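Local coordinates for protein probable Ni/Fe-hydrogenase 1 B-type cytochrome subunit (Escherichia coli K-12, PDB 6G94) that probably carries electrons from the membrane-anchored nickel-iron hydrogenase 1 through its bound b-type heme in the inner membrane, at residues F163-V166 against V167-F170. Residues are numbered along the deposited sequence; the frame is centred on the assembly and turned at random.
Sequences FRYV and VEFF
F169 N donates to Y165 O over 2.8 Å. F170 N reaches V166 O at 3.1 Å in a nearly straight bond, its N-H...O angle 171°. These two i to i+4 bonds mark the first turn of helix 166-172, in a region predicted to be periplasmic. E168 turns back over the loop: its extended chain lies alongside R164 O, CG approaching that oxygen to 3.1 Å. Its carboxylate OE2 stands 3.0 Å from R164 O, and since both are acceptors no bond joins them; outside this turn, OE2 forms a salt bridge with a basic side chain of another protein's chain. Were E168 an alanine, that basic group would probably be left without its charged mate. On the apolar side V166 and F170 point the same way. With V166 CG1 anti to the backbone N (chi1 179°), this methyl meets the F170 ring at its edge, in plane, 3.7 Å from CE2. V166 also packs on I145 and A149 of helix 130-151, while F170 reaches W183 of helix 177-203. The chemistry thus divides the turn: apolar groups seat it against helices 130-151 and 177-203, and a carboxylate ties it to a partner protein.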
ATOM      1  N   PHE I 163     -14.275 -29.163 -37.532  1.00 66.19           N
ATOM      2  CA  PHE I 163     -13.316 -29.197 -36.428  1.00 66.92           C
ATOM      3  C   PHE I 163     -13.895 -29.554 -35.077  1.00 66.16           C
ATOM      4  O   PHE I 163     -13.166 -29.841 -34.130  1.00 63.61           O
ATOM      5  CB  PHE I 163     -12.608 -27.869 -36.336  1.00 67.61           C
ATOM      6  CG  PHE I 163     -11.742 -27.598 -37.506  1.00 71.05           C
ATOM      7  CD1 PHE I 163     -10.488 -28.167 -37.596  1.00 70.70           C
ATOM      8  CD2 PHE I 163     -12.189 -26.800 -38.538  1.00 76.30           C
ATOM      9  CE1 PHE I 163      -9.676 -27.925 -38.691  1.00 72.19           C
ATOM     10  CE2 PHE I 163     -11.385 -26.550 -39.644  1.00 78.41           C
ATOM     11  CZ  PHE I 163     -10.123 -27.113 -39.719  1.00 73.74           C
ATOM     12  N   ARG I 164     -15.214 -29.532 -34.993  1.00 68.20           N
ATOM     13  CA  ARG I 164     -15.899 -29.845 -33.745  1.00 67.64           C
ATOM     14  C   ARG I 164     -16.189 -31.331 -33.622  1.00 64.65           C
ATOM     15  O   ARG I 164     -17.109 -31.742 -32.966  1.00 65.23           O
ATOM     16  CB  ARG I 164     -17.169 -29.007 -33.609  1.00 68.26           C
ATOM     17  CG  ARG I 164     -16.924 -27.593 -33.139  1.00 67.92           C
ATOM     18  CD  ARG I 164     -18.230 -26.966 -32.682  1.00 71.95           C
ATOM     19  NE  ARG I 164     -18.976 -26.464 -33.830  1.00 74.15           N
ATOM     20  CZ  ARG I 164     -20.290 -26.548 -33.974  1.00 76.88           C
ATOM     21  NH1 ARG I 164     -21.035 -27.125 -33.029  1.00 78.07           N
ATOM     22  NH2 ARG I 164     -20.852 -26.056 -35.072  1.00 74.44           N
ATOM     23  N   TYR I 165     -15.390 -32.120 -34.305  1.00 62.62           N
ATOM     24  CA  TYR I 165     -15.370 -33.556 -34.165  1.00 60.66           C
ATOM     25  C   TYR I 165     -14.087 -33.844 -33.442  1.00 57.41           C
ATOM     26  O   TYR I 165     -14.000 -34.798 -32.709  1.00 56.55           O
ATOM     27  CB  TYR I 165     -15.362 -34.244 -35.527  1.00 62.50           C
ATOM     28  CG  TYR I 165     -16.723 -34.370 -36.173  1.00 65.82           C
ATOM     29  CD1 TYR I 165     -17.522 -35.461 -35.918  1.00 66.12           C
ATOM     30  CD2 TYR I 165     -17.204 -33.399 -37.053  1.00 67.86           C
ATOM     31  CE1 TYR I 165     -18.761 -35.589 -36.503  1.00 67.33           C
ATOM     32  CE2 TYR I 165     -18.447 -33.517 -37.642  1.00 68.01           C
ATOM     33  CZ  TYR I 165     -19.216 -34.619 -37.357  1.00 69.17           C
ATOM     34  OH  TYR I 165     -20.450 -34.764 -37.916  1.00 72.06           O
ATOM     35  N   VAL I 166     -13.083 -33.005 -33.665  1.00 56.91           N
ATOM     36  CA  VAL I 166     -11.799 -33.121 -33.012  1.00 58.58           C
ATOM     37  C   VAL I 166     -12.014 -33.006 -31.527  1.00 62.35           C
ATOM     38  O   VAL I 166     -11.388 -33.712 -30.749  1.00 65.54           O
ATOM     39  CB  VAL I 166     -10.854 -32.003 -33.432  1.00 57.11           C
ATOM     40  CG1 VAL I 166      -9.531 -32.136 -32.706  1.00 55.08           C
ATOM     41  CG2 VAL I 166     -10.660 -32.004 -34.937  1.00 58.58           C
ATOM     42  N   VAL I 167     -12.919 -32.113 -31.154  1.00 58.46           N
ATOM     43  CA  VAL I 167     -13.236 -31.876 -29.782  1.00 55.21           C
ATOM     44  C   VAL I 167     -13.915 -33.110 -29.206  1.00 56.97           C
ATOM     45  O   VAL I 167     -13.510 -33.607 -28.179  1.00 56.06           O
ATOM     46  CB  VAL I 167     -14.083 -30.608 -29.677  1.00 54.60           C
ATOM     47  CG1 VAL I 167     -14.771 -30.498 -28.325  1.00 55.72           C
ATOM     48  CG2 VAL I 167     -13.200 -29.406 -29.925  1.00 51.98           C
ATOM     49  N   GLU I 168     -14.932 -33.614 -29.894  1.00 59.52           N
ATOM     50  CA  GLU I 168     -15.671 -34.789 -29.437  1.00 58.60           C
ATOM     51  C   GLU I 168     -14.766 -35.995 -29.350  1.00 57.98           C
ATOM     52  O   GLU I 168     -14.938 -36.831 -28.473  1.00 59.61           O
ATOM     53  CB  GLU I 168     -16.871 -35.075 -30.336  1.00 59.05           C
ATOM     54  CG  GLU I 168     -17.664 -33.839 -30.712  1.00 61.99           C
ATOM     55  CD  GLU I 168     -18.856 -34.127 -31.604  1.00 66.58           C
ATOM     56  OE1 GLU I 168     -19.124 -35.308 -31.857  1.00 72.06           O
ATOM     57  OE2 GLU I 168     -19.538 -33.188 -32.059  1.00 63.35           O
ATOM     58  N   PHE I 169     -13.801 -36.065 -30.260  1.00 54.63           N
ATOM     59  CA  PHE I 169     -12.823 -37.119 -30.264  1.00 52.88           C
ATOM     60  C   PHE I 169     -11.992 -37.114 -28.982  1.00 52.29           C
ATOM     61  O   PHE I 169     -11.877 -38.116 -28.312  1.00 53.09           O
ATOM     62  CB  PHE I 169     -11.919 -37.019 -31.491  1.00 52.46           C
ATOM     63  CG  PHE I 169     -10.713 -37.893 -31.407  1.00 50.99           C
ATOM     64  CD1 PHE I 169     -10.810 -39.250 -31.642  1.00 50.52           C
ATOM     65  CD2 PHE I 169      -9.514 -37.363 -31.014  1.00 49.98           C
ATOM     66  CE1 PHE I 169      -9.727 -40.060 -31.516  1.00 49.96           C
ATOM     67  CE2 PHE I 169      -8.415 -38.167 -30.890  1.00 50.29           C
ATOM     68  CZ  PHE I 169      -8.524 -39.518 -31.147  1.00 50.58           C
ATOM     69  N   PHE I 170     -11.410 -35.980 -28.651  1.00 51.89           N
ATOM     70  CA  PHE I 170     -10.676 -35.857 -27.414  1.00 53.73           C
ATOM     71  C   PHE I 170     -11.527 -36.132 -26.176  1.00 55.98           C
ATOM     72  O   PHE I 170     -11.017 -36.608 -25.182  1.00 58.86           O
ATOM     73  CB  PHE I 170      -9.968 -34.524 -27.357  1.00 53.64           C
ATOM     74  CG  PHE I 170      -8.717 -34.507 -28.153  1.00 57.28           C
ATOM     75  CD1 PHE I 170      -7.627 -35.237 -27.744  1.00 60.11           C
ATOM     76  CD2 PHE I 170      -8.630 -33.814 -29.341  1.00 60.19           C
ATOM     77  CE1 PHE I 170      -6.457 -35.258 -28.501  1.00 61.52           C
ATOM     78  CE2 PHE I 170      -7.463 -33.827 -30.096  1.00 59.48           C
ATOM     79  CZ  PHE I 170      -6.372 -34.548 -29.676  1.00 57.88           C
TER